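Local coordinates for protein probable porin (Pseudomonas aeruginosa, PDB 2Y0H) that probably acts as an outer-membrane porin of the OprD family, a monomeric beta-barrel channel for the passage of small solutes, at residues Ala258-Gly264 with Gln303-Asp309; Met289-Thr293 with Arg365-Tyr369; Ile140-Thr144 with Ala183-Phe187; Gln107-Pro113 with Pro127-Gly132. All coordinates share one frame; numbering follows the deposited sequence.

How the interactions relate
All four contacts involve one closed antiparallel barrel of 18 strands. Interactions 1 and 3 are wall contacts between strands adjacent in it: interaction 1 is a long, partly buried pairing with aromatic residues on one face and charges on the other, whereas interaction 3 lies at the surface, short and largely backbone-made, at a turn. Interactions 2 and 4 lead inward. In 289-293 with 365-369, a loop rests on the wall through carbon, ring and guanidinium-face contacts, without backbone pairing; in 107-113 with 127-132, the most buried of the four, backbone pairing persists as a strand leaves the wall. The loop of interaction 2 connects the two strands of interaction 1, and interactions 3 and 4 use the consecutive strands 129-137 and 143-154.

Interaction 1 (Ala258-Gly264 with Gln303-Asp309); sequences AHAFGIG and QLRYDYD
Ala258, Gln303 and Tyr306 bury the most surface where strands 259-269 and 300-309 run antiparallel, their short axes 4.6 Å apart at 164°. At one end, Ala258 O accepts a nearly straight bond from Asp309 N (3.0 Å), while Ala258 CB lies 3.9 Å from CE1 of the Tyr308 ring. At the other, Gln303 pairs with Gly264 through both backbone bonds; its extended side chain carries the amide away to Asn287 and Ala286 of the loop 270-299. Between them, Tyr306 has CG anti to the backbone N (chi1 173°), which swings the ring across to the partner strand. There Tyr306 OH meets His259 ND1 at 2.8 Å, near the imidazole plane; either atom could be the donor. Tyr306 also lies alongside Phe261, Tyr306 CE1 to Phe261 CE1 at 3.5 Å, with the rings oblique at 41°. Tyr308 lies alongside His259, its CE1 over one face of the imidazole, 3.4 Å from His259 CE1, completing an aromatic cluster. On the opposite face of the sheet, within one strand, Arg305 grips Asp307 side-on, Arg305 NE to Asp307 OD1 at 2.9 Å and Arg305 NH2 to Asp307 OD2 at 3.0 Å. The split chemistry, aromatic and aliphatic on one face, charged and amide-bearing on the other, is consistent with a barrel wall between membrane and channel, and the paired carboxylate probably moderates the charge of Arg305.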
loop_
_atom_site.group_PDB
_atom_site.type_symbol
_atom_site.label_atom_id
_atom_site.label_comp_id
_atom_site.label_asym_id
_atom_site.label_seq_id
_atom_site.Cartn_x
_atom_site.Cartn_y
_atom_site.Cartn_z
ATOM N N ALA A 258 -8.733 -15.069 19.012
ATOM C CA ALA A 258 -9.425 -14.141 18.118
ATOM C C ALA A 258 -8.984 -12.674 18.305
ATOM O O ALA A 258 -9.449 -11.787 17.586
ATOM C CB ALA A 258 -10.938 -14.272 18.305
ATOM N N HIS A 259 -8.100 -12.433 19.275
ATOM C CA HIS A 259 -7.563 -11.098 19.558
ATOM C C HIS A 259 -6.182 -10.900 18.943
ATOM O O HIS A 259 -5.448 -11.861 18.769
ATOM C CB HIS A 259 -7.404 -10.908 21.064
ATOM C CG HIS A 259 -8.637 -11.217 21.851
ATOM N ND1 HIS A 259 -9.516 -10.241 22.267
ATOM C CD2 HIS A 259 -9.126 -12.390 22.315
ATOM C CE1 HIS A 259 -10.498 -10.802 22.949
ATOM N NE2 HIS A 259 -10.285 -12.106 22.991
ATOM N N ALA A 260 -5.829 -9.652 18.641
ATOM C CA ALA A 260 -4.444 -9.298 18.311
ATOM C C ALA A 260 -4.074 -7.956 18.928
ATOM O O ALA A 260 -4.854 -7.008 18.872
ATOM C CB ALA A 260 -4.215 -9.281 16.802
ATOM N N PHE A 261 -2.884 -7.889 19.517
ATOM C CA PHE A 261 -2.398 -6.699 20.203
ATOM C C PHE A 261 -1.056 -6.275 19.608
ATOM O O PHE A 261 -0.099 -7.048 19.604
ATOM C CB PHE A 261 -2.219 -6.973 21.703
ATOM C CG PHE A 261 -3.424 -7.611 22.369
ATOM C CD1 PHE A 261 -4.417 -6.828 22.937
ATOM C CD2 PHE A 261 -3.548 -8.991 22.442
ATOM C CE1 PHE A 261 -5.514 -7.403 23.549
ATOM C CE2 PHE A 261 -4.651 -9.571 23.059
ATOM C CZ PHE A 261 -5.629 -8.773 23.614
ATOM N N GLY A 262 -0.986 -5.041 19.116
ATOM C CA GLY A 262 0.206 -4.578 18.425
ATOM C C GLY A 262 0.822 -3.293 18.954
ATOM O O GLY A 262 0.124 -2.399 19.447
ATOM N N ILE A 263 2.147 -3.222 18.852
ATOM C CA ILE A 263 2.907 -2.008 19.097
ATOM C C ILE A 263 3.791 -1.733 17.883
ATOM O O ILE A 263 4.423 -2.643 17.328
ATOM C CB ILE A 263 3.851 -2.138 20.313
ATOM C CG1 ILE A 263 3.102 -2.661 21.531
ATOM C CG2 ILE A 263 4.471 -0.800 20.658
ATOM C CD1 ILE A 263 3.868 -2.455 22.816
ATOM N N GLY A 264 3.830 -0.473 17.481
ATOM C CA GLY A 264 4.680 -0.040 16.401
ATOM C C GLY A 264 5.545 1.121 16.828
ATOM O O GLY A 264 5.115 1.989 17.605
ATOM N N GLN A 303 2.858 3.308 17.946
ATOM C CA GLN A 303 1.516 2.866 17.634
ATOM C C GLN A 303 1.043 1.833 18.651
ATOM O O GLN A 303 1.830 1.014 19.133
ATOM C CB GLN A 303 1.474 2.255 16.217
ATOM C CG GLN A 303 0.172 1.532 15.917
ATOM C CD GLN A 303 0.077 0.900 14.528
ATOM O OE1 GLN A 303 -0.945 0.297 14.206
ATOM N NE2 GLN A 303 1.119 1.044 13.707
ATOM N N LEU A 304 -0.241 1.896 18.981
ATOM C CA LEU A 304 -0.941 0.798 19.639
ATOM C C LEU A 304 -2.135 0.391 18.766
ATOM O O LEU A 304 -2.879 1.245 18.272
ATOM C CB LEU A 304 -1.413 1.201 21.040
ATOM C CG LEU A 304 -0.304 1.555 22.043
ATOM C CD1 LEU A 304 -0.903 2.032 23.362
ATOM C CD2 LEU A 304 0.643 0.389 22.277
ATOM N N ARG A 305 -2.300 -0.912 18.568
ATOM C CA ARG A 305 -3.370 -1.432 17.728
ATOM C C ARG A 305 -4.024 -2.673 18.339
ATOM O O ARG A 305 -3.346 -3.563 18.860
ATOM C CB ARG A 305 -2.822 -1.774 16.342
ATOM C CG ARG A 305 -3.810 -2.507 15.454
ATOM C CD ARG A 305 -3.221 -2.782 14.052
ATOM N NE ARG A 305 -4.117 -3.637 13.282
ATOM C CZ ARG A 305 -4.161 -3.694 11.951
ATOM N NH1 ARG A 305 -3.347 -2.943 11.195
ATOM N NH2 ARG A 305 -5.034 -4.508 11.377
ATOM N N TYR A 306 -5.346 -2.737 18.242
ATOM C CA TYR A 306 -6.089 -3.893 18.717
ATOM C C TYR A 306 -7.001 -4.426 17.627
ATOM O O TYR A 306 -7.678 -3.655 16.953
ATOM C CB TYR A 306 -6.920 -3.525 19.943
ATOM C CG TYR A 306 -7.841 -4.636 20.380
ATOM C CD1 TYR A 306 -7.335 -5.805 20.940
ATOM C CD2 TYR A 306 -9.214 -4.531 20.213
ATOM C CE1 TYR A 306 -8.174 -6.829 21.330
ATOM C CE2 TYR A 306 -10.056 -5.545 20.608
ATOM C CZ TYR A 306 -9.534 -6.691 21.161
ATOM O OH TYR A 306 -10.376 -7.701 21.544
ATOM N N ASP A 307 -7.004 -5.743 17.452
ATOM C CA ASP A 307 -7.893 -6.391 16.496
ATOM C C ASP A 307 -8.786 -7.408 17.174
ATOM O O ASP A 307 -8.367 -8.088 18.112
ATOM C CB ASP A 307 -7.104 -7.098 15.393
ATOM C CG ASP A 307 -6.299 -6.140 14.552
ATOM O OD1 ASP A 307 -5.141 -5.822 14.935
ATOM O OD2 ASP A 307 -6.828 -5.713 13.507
ATOM N N TYR A 308 -10.019 -7.514 16.692
ATOM C CA TYR A 308 -10.899 -8.575 17.146
ATOM C C TYR A 308 -11.664 -9.232 15.993
ATOM O O TYR A 308 -12.277 -8.551 15.169
ATOM C CB TYR A 308 -11.854 -8.093 18.240
ATOM C CG TYR A 308 -12.566 -9.254 18.910
ATOM C CD1 TYR A 308 -11.854 -10.188 19.661
ATOM C CD2 TYR A 308 -13.937 -9.440 18.755
ATOM C CE1 TYR A 308 -12.499 -11.273 20.263
ATOM C CE2 TYR A 308 -14.590 -10.515 19.345
ATOM C CZ TYR A 308 -13.868 -11.427 20.099
ATOM O OH TYR A 308 -14.509 -12.490 20.679
ATOM N N ASP A 309 -11.582 -10.559 15.934
ATOM C CA ASP A 309 -12.373 -11.372 15.017
ATOM C C ASP A 309 -13.601 -11.895 15.789
ATOM O O ASP A 309 -13.468 -12.575 16.812
ATOM C CB ASP A 309 -11.512 -12.511 14.449
ATOM C CG ASP A 309 -12.236 -13.343 13.366
ATOM O OD1 ASP A 309 -13.477 -13.358 13.326
ATOM O OD2 ASP A 309 -11.551 -14.005 12.564
#

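Interaction 2 (Met289-Thr293 with Arg365-Tyr369); sequences MAYQT and RNITY
Ala290 and Ile367 mark the closest backbone approach, CA to CA 7.1 Å, so the irregular segment 289-293 meets strand 361-371 through side chains and does not join it as a further strand. Ala290 CB presses on the end of the isoleucine, 3.4 Å from Ile367 CD1, tighter than a usual carbon contact. The same methyl lies over one face of the Arg365 guanidinium, Ala290 CB being 3.7 Å from Arg365 NH2. A bend at chi3 (66°) turns the arginine back towards the loop, where NH2 also forms a salt bridge with Asp347. Farther along the strand, Tyr291 drives its ring edge into the face of Tyr369 in a T-shaped pair, with centroids 5.0 Å apart and planes at 77°. Tyr291 CE2 makes the closest approach, 3.6 Å from Tyr369 CD2, while Tyr291 CB packs against Ile367 CG2 at 4.1 Å. Gln292 adds its CG, 3.4 Å from Tyr369 CE1, and bends its chain at chi2 so that OE1 lies over a face of the Tyr291 ring. The hydroxyl of Tyr369 is bound to Glu341, which anchors the far end of the receiving ring. Carbon and ring contacts thus seat the loop on the barrel wall, while the carboxylate of Glu343 (to Tyr291 N and Gln292 N) and the amide oxygen of Asn345 (to Ala290 N), both on the adjoining strand 339-351, hold its backbone N-H groups, an arrangement consistent with the inward-folded loops that narrow porin channels.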
loop_
_atom_site.group_PDB
_atom_site.type_symbol
_atom_site.label_atom_id
_atom_site.label_comp_id
_atom_site.label_asym_id
_atom_site.label_seq_id
_atom_site.Cartn_x
_atom_site.Cartn_y
_atom_site.Cartn_z
ATOM N N MET A 289 -1.165 5.146 8.680
ATOM C CA MET A 289 -2.543 5.278 9.149
ATOM C C MET A 289 -3.493 5.654 8.004
ATOM O O MET A 289 -3.051 5.892 6.889
ATOM C CB MET A 289 -2.619 6.313 10.278
ATOM C CG MET A 289 -1.873 5.878 11.528
ATOM S SD MET A 289 -2.824 4.644 12.449
ATOM C CE MET A 289 -3.968 5.752 13.310
ATOM N N ALA A 290 -4.792 5.712 8.284
ATOM C CA ALA A 290 -5.773 5.995 7.240
ATOM C C ALA A 290 -5.542 7.358 6.590
ATOM O O ALA A 290 -5.682 7.509 5.387
ATOM C CB ALA A 290 -7.176 5.905 7.799
ATOM N N TYR A 291 -5.178 8.347 7.395
ATOM C CA TYR A 291 -4.940 9.691 6.886
ATOM C C TYR A 291 -3.446 10.024 6.784
ATOM O O TYR A 291 -2.931 10.251 5.689
ATOM C CB TYR A 291 -5.691 10.721 7.742
ATOM C CG TYR A 291 -5.444 12.165 7.357
ATOM C CD1 TYR A 291 -5.609 12.592 6.043
ATOM C CD2 TYR A 291 -5.066 13.102 8.310
ATOM C CE1 TYR A 291 -5.388 13.907 5.690
ATOM C CE2 TYR A 291 -4.838 14.418 7.969
ATOM C CZ TYR A 291 -5.002 14.816 6.654
ATOM O OH TYR A 291 -4.778 16.129 6.300
ATOM N N GLN A 292 -2.742 10.040 7.912
ATOM C CA GLN A 292 -1.311 10.377 7.910
ATOM C C GLN A 292 -0.387 9.165 7.848
ATOM O O GLN A 292 -0.740 8.069 8.299
ATOM C CB GLN A 292 -0.956 11.245 9.113
ATOM C CG GLN A 292 -1.413 12.680 8.952
ATOM C CD GLN A 292 -0.835 13.327 7.701
ATOM O OE1 GLN A 292 -1.565 13.704 6.787
ATOM N NE2 GLN A 292 0.478 13.453 7.658
ATOM N N THR A 293 0.792 9.364 7.274
ATOM C CA THR A 293 1.774 8.285 7.170
ATOM C C THR A 293 2.833 8.345 8.277
ATOM O O THR A 293 3.587 7.394 8.450
ATOM C CB THR A 293 2.481 8.256 5.782
ATOM O OG1 THR A 293 3.392 9.350 5.679
ATOM C CG2 THR A 293 1.467 8.335 4.638
ATOM N N ARG A 365 -15.183 3.176 8.568
ATOM C CA ARG A 365 -13.926 3.680 9.109
ATOM C C ARG A 365 -14.144 5.029 9.772
ATOM O O ARG A 365 -14.681 5.949 9.151
ATOM C CB ARG A 365 -12.886 3.871 8.003
ATOM C CG ARG A 365 -12.800 2.765 6.965
ATOM C CD ARG A 365 -11.476 2.842 6.198
ATOM N NE ARG A 365 -10.331 2.571 7.066
ATOM C CZ ARG A 365 -9.062 2.590 6.670
ATOM N NH1 ARG A 365 -8.755 2.882 5.414
ATOM N NH2 ARG A 365 -8.100 2.323 7.538
ATOM N N ASN A 366 -13.710 5.151 11.024
ATOM C CA ASN A 366 -13.720 6.428 11.719
ATOM C C ASN A 366 -12.299 6.942 11.852
ATOM O O ASN A 366 -11.405 6.233 12.330
ATOM C CB ASN A 366 -14.390 6.308 13.095
ATOM C CG ASN A 366 -14.527 7.657 13.808
ATOM O OD1 ASN A 366 -14.421 8.721 13.193
ATOM N ND2 ASN A 366 -14.773 7.611 15.117
ATOM N N ILE A 367 -12.087 8.178 11.422
ATOM C CA ILE A 367 -10.759 8.770 11.444
ATOM C C ILE A 367 -10.719 10.036 12.295
ATOM O O ILE A 367 -11.451 10.987 12.048
ATOM C CB ILE A 367 -10.283 9.093 10.025
ATOM C CG1 ILE A 367 -10.237 7.817 9.193
ATOM C CG2 ILE A 367 -8.916 9.742 10.044
ATOM C CD1 ILE A 367 -9.803 8.036 7.782
ATOM N N THR A 368 -9.861 10.046 13.304
ATOM C CA THR A 368 -9.682 11.251 14.105
ATOM C C THR A 368 -8.208 11.619 14.107
ATOM O O THR A 368 -7.351 10.776 14.395
ATOM C CB THR A 368 -10.196 11.078 15.552
ATOM O OG1 THR A 368 -11.541 10.588 15.531
ATOM C CG2 THR A 368 -10.172 12.412 16.288
ATOM N N TYR A 369 -7.922 12.872 13.766
ATOM C CA TYR A 369 -6.552 13.349 13.615
ATOM C C TYR A 369 -6.402 14.765 14.149
ATOM O O TYR A 369 -7.224 15.625 13.860
ATOM C CB TYR A 369 -6.146 13.339 12.138
ATOM C CG TYR A 369 -4.859 14.075 11.861
ATOM C CD1 TYR A 369 -3.631 13.459 12.069
ATOM C CD2 TYR A 369 -4.866 15.389 11.395
ATOM C CE1 TYR A 369 -2.439 14.121 11.819
ATOM C CE2 TYR A 369 -3.679 16.067 11.137
ATOM C CZ TYR A 369 -2.470 15.425 11.350
ATOM O OH TYR A 369 -1.286 16.081 11.113
#

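Interaction 3 (Ile140-Thr144 with Ala183-Phe187); sequences IEGLT and ATYAF
A beta-turn at the start of barrel strand 143-154 brings Gly142, Leu143 and Thr144 against the end of strand 178-186, which runs antiparallel beside it. The turn is of type II, from Ile140 to Leu143, and Gly142 sits at its third position with positive phi (75°). Its carbonyl is the first grip on the partner: Gly142 O accepts from Ala186 N at 3.0 Å. Two further bonds join Thr144 and Thr184, N to O in both directions, with the donors in the carbonyl planes. Leu143 and Tyr185 form the non-hydrogen-bonded pair between these links, CA to CA 4.7 Å. With CG anti to the backbone N (chi1 -174°), the Tyr185 ring is carried over towards the turn. Tyr185 CD1 comes within 3.1 Å of Gly142 O, from an oblique direction, while Glu141 O lies at the ring edge, 3.7 Å from Tyr185 CE1. Leu143 CB is also at that ring's edge, 4.1 Å from Tyr185 CD1, and Leu143 CD1 comes to 3.4 Å from Thr184 O. On the other face of the sheet the two threonines lie side by side pointing the same way, Thr184 OG1 3.4 Å from Thr144 CB. Thr144 OG1 has a weak hydrogen bond to Ser138 OG, across the short turn that leads back to strand 129-137. Beyond the contact, Ala183 and Tyr185 bond through their backbones to Tyr195 and Ala193 of strand 191-200, so strand 178-186 is held on both edges as the barrel's antiparallel order continues past it.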
loop_
_atom_site.group_PDB
_atom_site.type_symbol
_atom_site.label_atom_id
_atom_site.label_comp_id
_atom_site.label_asym_id
_atom_site.label_seq_id
_atom_site.Cartn_x
_atom_site.Cartn_y
_atom_site.Cartn_z
ATOM N N ILE A 140 14.449 -21.323 -7.068
ATOM C CA ILE A 140 15.116 -21.967 -5.935
ATOM C C ILE A 140 14.228 -21.943 -4.692
ATOM O O ILE A 140 13.658 -20.907 -4.360
ATOM C CB ILE A 140 16.458 -21.283 -5.601
ATOM C CG1 ILE A 140 17.514 -21.623 -6.643
ATOM C CG2 ILE A 140 16.964 -21.713 -4.220
ATOM C CD1 ILE A 140 17.368 -20.871 -7.935
ATOM N N GLU A 141 14.123 -23.082 -4.009
ATOM C CA GLU A 141 13.280 -23.203 -2.820
ATOM C C GLU A 141 13.472 -22.045 -1.850
ATOM O O GLU A 141 14.594 -21.727 -1.473
ATOM C CB GLU A 141 13.563 -24.524 -2.095
ATOM C CG GLU A 141 13.044 -25.765 -2.813
ATOM C CD GLU A 141 13.362 -27.054 -2.065
ATOM O OE1 GLU A 141 13.748 -26.982 -0.875
ATOM O OE2 GLU A 141 13.232 -28.140 -2.670
ATOM N N GLY A 142 12.367 -21.422 -1.454
ATOM C CA GLY A 142 12.395 -20.376 -0.444
ATOM C C GLY A 142 12.940 -19.033 -0.913
ATOM O O GLY A 142 13.082 -18.107 -0.109
ATOM N N LEU A 143 13.241 -18.917 -2.207
ATOM C CA LEU A 143 13.826 -17.696 -2.739
ATOM C C LEU A 143 12.987 -17.087 -3.844
ATOM O O LEU A 143 12.638 -17.758 -4.810
ATOM C CB LEU A 143 15.237 -17.955 -3.268
ATOM C CG LEU A 143 15.937 -16.742 -3.893
ATOM C CD1 LEU A 143 16.228 -15.677 -2.823
ATOM C CD2 LEU A 143 17.225 -17.175 -4.604
ATOM N N THR A 144 12.675 -15.804 -3.715
ATOM C CA THR A 144 11.982 -15.095 -4.783
ATOM C C THR A 144 12.805 -13.903 -5.226
ATOM O O THR A 144 13.204 -13.075 -4.415
ATOM C CB THR A 144 10.590 -14.628 -4.349
ATOM O OG1 THR A 144 9.853 -15.760 -3.878
ATOM C CG2 THR A 144 9.831 -13.997 -5.533
ATOM N N ALA A 183 15.052 -9.390 -3.420
ATOM C CA ALA A 183 15.171 -10.791 -3.076
ATOM C C ALA A 183 14.517 -10.986 -1.739
ATOM O O ALA A 183 14.734 -10.200 -0.816
ATOM C CB ALA A 183 16.646 -11.204 -3.014
ATOM N N THR A 184 13.694 -12.021 -1.637
ATOM C CA THR A 184 13.160 -12.441 -0.352
ATOM C C THR A 184 13.588 -13.879 -0.122
ATOM O O THR A 184 13.516 -14.701 -1.027
ATOM C CB THR A 184 11.616 -12.359 -0.292
ATOM O OG1 THR A 184 11.059 -13.147 -1.351
ATOM C CG2 THR A 184 11.143 -10.929 -0.444
ATOM N N TYR A 185 14.044 -14.178 1.086
ATOM C CA TYR A 185 14.430 -15.539 1.420
ATOM C C TYR A 185 13.826 -16.007 2.736
ATOM O O TYR A 185 14.014 -15.363 3.768
ATOM C CB TYR A 185 15.953 -15.697 1.477
ATOM C CG TYR A 185 16.347 -17.141 1.683
ATOM C CD1 TYR A 185 16.020 -18.102 0.730
ATOM C CD2 TYR A 185 17.005 -17.556 2.839
ATOM C CE1 TYR A 185 16.352 -19.434 0.906
ATOM C CE2 TYR A 185 17.344 -18.891 3.025
ATOM C CZ TYR A 185 17.015 -19.824 2.050
ATOM O OH TYR A 185 17.339 -21.150 2.208
ATOM N N ALA A 186 13.107 -17.128 2.691
ATOM C CA ALA A 186 12.603 -17.776 3.907
ATOM C C ALA A 186 13.662 -18.680 4.520
ATOM O O ALA A 186 13.828 -19.819 4.093
ATOM C CB ALA A 186 11.356 -18.575 3.610
ATOM N N PHE A 187 14.390 -18.173 5.508
ATOM C CA PHE A 187 15.402 -18.982 6.184
ATOM C C PHE A 187 14.771 -20.203 6.849
ATOM O O PHE A 187 15.281 -21.318 6.749
ATOM C CB PHE A 187 16.167 -18.149 7.211
ATOM C CG PHE A 187 17.159 -17.199 6.601
ATOM C CD1 PHE A 187 18.382 -17.654 6.152
ATOM C CD2 PHE A 187 16.870 -15.852 6.482
ATOM C CE1 PHE A 187 19.301 -16.783 5.594
ATOM C CE2 PHE A 187 17.784 -14.977 5.929
ATOM C CZ PHE A 187 18.999 -15.443 5.482
#

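Interaction 4 (Gln107-Pro113 with Pro127-Gly132); sequences QVGILMP and PQTFDG
Ile110 has CG1 anti to its backbone N (chi1 -158°), which sends Ile110 CG1 across to Thr129 CB at 3.8 Å. Met112 starts with CG anti to the carbonyl carbon and then runs extended, so its end reaches Pro127: Met112 CE is 3.7 Å from Pro127 CG, and also touches the Thr129 methyl. Pro113 follows, its CD 3.6 Å from Phe130 CD1 and oblique to the ring, while Leu111 O lies at that ring's edge. Leu111 CD1 packs on the backbone of Gly132, 3.6 Å from Gly132 C. Between the side chains of the two faces the backbones pair antiparallel. Gly109 N donates to Gly132 O at 2.9 Å, and Gly109 O accepts from Gly132 N in return; Leu111 N meets Phe130 O at 2.7 Å, and Phe130 N returns a nearly straight bond to Leu111 O. Gly109, with phi 140° and psi -136°, bends the chain without breaking this pairing. Two polar ends are engaged elsewhere: Asp131 forms a salt bridge to Arg154, and Gln128 bonds to Asp121 and to Thr281 and Ser153. Thr281 belongs to the loop between strands 259-269 and 300-309, so Gln128 ties this region to a second loop. The corner, with strand 104-108 in the barrel before it and strand 111-115 in a separate small hairpin after it, is consistent with a porin loop leaving the wall and folding into the channel.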
loop_
_atom_site.group_PDB
_atom_site.type_symbol
_atom_site.label_atom_id
_atom_site.label_comp_id
_atom_site.label_asym_id
_atom_site.label_seq_id
_atom_site.Cartn_x
_atom_site.Cartn_y
_atom_site.Cartn_z
ATOM N N GLN A 107 5.910 -9.822 -16.754
ATOM C CA GLN A 107 4.705 -9.098 -17.132
ATOM C C GLN A 107 5.099 -7.771 -17.737
ATOM O O GLN A 107 5.939 -7.077 -17.187
ATOM C CB GLN A 107 3.835 -8.842 -15.915
ATOM C CG GLN A 107 3.475 -10.088 -15.139
ATOM C CD GLN A 107 2.805 -9.749 -13.834
ATOM O OE1 GLN A 107 1.592 -9.570 -13.783
ATOM N NE2 GLN A 107 3.598 -9.628 -12.770
ATOM N N VAL A 108 4.508 -7.416 -18.870
ATOM C CA VAL A 108 4.802 -6.128 -19.476
ATOM C C VAL A 108 3.502 -5.394 -19.776
ATOM O O VAL A 108 2.681 -5.882 -20.545
ATOM C CB VAL A 108 5.633 -6.270 -20.778
ATOM C CG1 VAL A 108 6.080 -4.885 -21.271
ATOM C CG2 VAL A 108 6.842 -7.166 -20.556
ATOM N N GLY A 109 3.319 -4.229 -19.160
ATOM C CA GLY A 109 2.147 -3.413 -19.411
ATOM C C GLY A 109 1.635 -2.788 -18.133
ATOM O O GLY A 109 2.410 -2.290 -17.317
ATOM N N ILE A 110 0.324 -2.812 -17.943
ATOM C CA ILE A 110 -0.245 -2.257 -16.723
ATOM C C ILE A 110 0.054 -3.163 -15.520
ATOM O O ILE A 110 -0.042 -4.383 -15.598
ATOM C CB ILE A 110 -1.754 -1.983 -16.869
ATOM C CG1 ILE A 110 -2.205 -0.938 -15.848
ATOM C CG2 ILE A 110 -2.578 -3.291 -16.805
ATOM C CD1 ILE A 110 -3.629 -0.469 -16.056
ATOM N N LEU A 111 0.447 -2.551 -14.410
ATOM C CA LEU A 111 0.857 -3.303 -13.237
ATOM C C LEU A 111 0.323 -2.669 -11.973
ATOM O O LEU A 111 0.106 -1.452 -11.914
ATOM C CB LEU A 111 2.378 -3.318 -13.142
ATOM C CG LEU A 111 3.148 -3.910 -14.316
ATOM C CD1 LEU A 111 4.645 -3.658 -14.118
ATOM C CD2 LEU A 111 2.850 -5.393 -14.372
ATOM N N MET A 112 0.128 -3.505 -10.961
ATOM C CA MET A 112 -0.144 -3.041 -9.607
ATOM C C MET A 112 0.871 -3.651 -8.663
ATOM O O MET A 112 0.573 -4.626 -7.993
ATOM C CB MET A 112 -1.551 -3.449 -9.174
ATOM C CG MET A 112 -2.628 -2.724 -9.920
ATOM S SD MET A 112 -4.241 -3.336 -9.448
ATOM C CE MET A 112 -5.190 -2.927 -10.900
ATOM N N PRO A 113 2.089 -3.087 -8.626
ATOM C CA PRO A 113 3.137 -3.588 -7.730
ATOM C C PRO A 113 2.741 -3.432 -6.265
ATOM O O PRO A 113 2.149 -2.421 -5.895
ATOM C CB PRO A 113 4.332 -2.657 -8.005
ATOM C CG PRO A 113 3.963 -1.838 -9.180
ATOM C CD PRO A 113 2.484 -1.853 -9.326
ATOM N N PRO A 127 -7.633 1.484 -7.646
ATOM C CA PRO A 127 -6.210 1.240 -7.416
ATOM C C PRO A 127 -5.366 2.148 -8.286
ATOM O O PRO A 127 -5.715 2.408 -9.438
ATOM C CB PRO A 127 -6.028 -0.208 -7.865
ATOM C CG PRO A 127 -7.109 -0.413 -8.892
ATOM C CD PRO A 127 -8.277 0.403 -8.414
ATOM N N GLN A 128 -4.268 2.638 -7.724
ATOM C CA GLN A 128 -3.218 3.264 -8.508
ATOM C C GLN A 128 -2.595 2.190 -9.403
ATOM O O GLN A 128 -2.432 1.050 -8.977
ATOM C CB GLN A 128 -2.155 3.828 -7.568
ATOM C CG GLN A 128 -0.833 4.183 -8.212
ATOM C CD GLN A 128 0.202 4.668 -7.180
ATOM O OE1 GLN A 128 0.239 4.186 -6.047
ATOM N NE2 GLN A 128 1.025 5.631 -7.569
ATOM N N THR A 129 -2.247 2.541 -10.634
ATOM C CA THR A 129 -1.559 1.589 -11.506
ATOM C C THR A 129 -0.256 2.172 -12.018
ATOM O O THR A 129 -0.048 3.386 -11.986
ATOM C CB THR A 129 -2.415 1.197 -12.728
ATOM O OG1 THR A 129 -2.655 2.353 -13.532
ATOM C CG2 THR A 129 -3.756 0.595 -12.295
ATOM N N PHE A 130 0.621 1.297 -12.491
ATOM C CA PHE A 130 1.876 1.710 -13.108
ATOM C C PHE A 130 1.965 1.015 -14.471
ATOM O O PHE A 130 1.375 -0.050 -14.663
ATOM C CB PHE A 130 3.075 1.288 -12.241
ATOM C CG PHE A 130 3.222 2.068 -10.955
ATOM C CD1 PHE A 130 2.481 1.729 -9.826
ATOM C CD2 PHE A 130 4.116 3.130 -10.873
ATOM C CE1 PHE A 130 2.608 2.450 -8.660
ATOM C CE2 PHE A 130 4.255 3.847 -9.696
ATOM C CZ PHE A 130 3.498 3.507 -8.587
ATOM N N ASP A 131 2.685 1.612 -15.419
ATOM C CA ASP A 131 3.104 0.865 -16.601
ATOM C C ASP A 131 4.566 0.512 -16.416
ATOM O O ASP A 131 5.371 1.363 -16.028
ATOM C CB ASP A 131 2.934 1.667 -17.889
ATOM C CG ASP A 131 1.484 1.991 -18.189
ATOM O OD1 ASP A 131 0.595 1.266 -17.701
ATOM O OD2 ASP A 131 1.240 2.973 -18.917
ATOM N N GLY A 132 4.904 -0.744 -16.686
ATOM C CA GLY A 132 6.277 -1.187 -16.594
ATOM C C GLY A 132 6.489 -2.621 -17.021
ATOM O O GLY A 132 5.643 -3.255 -17.662
#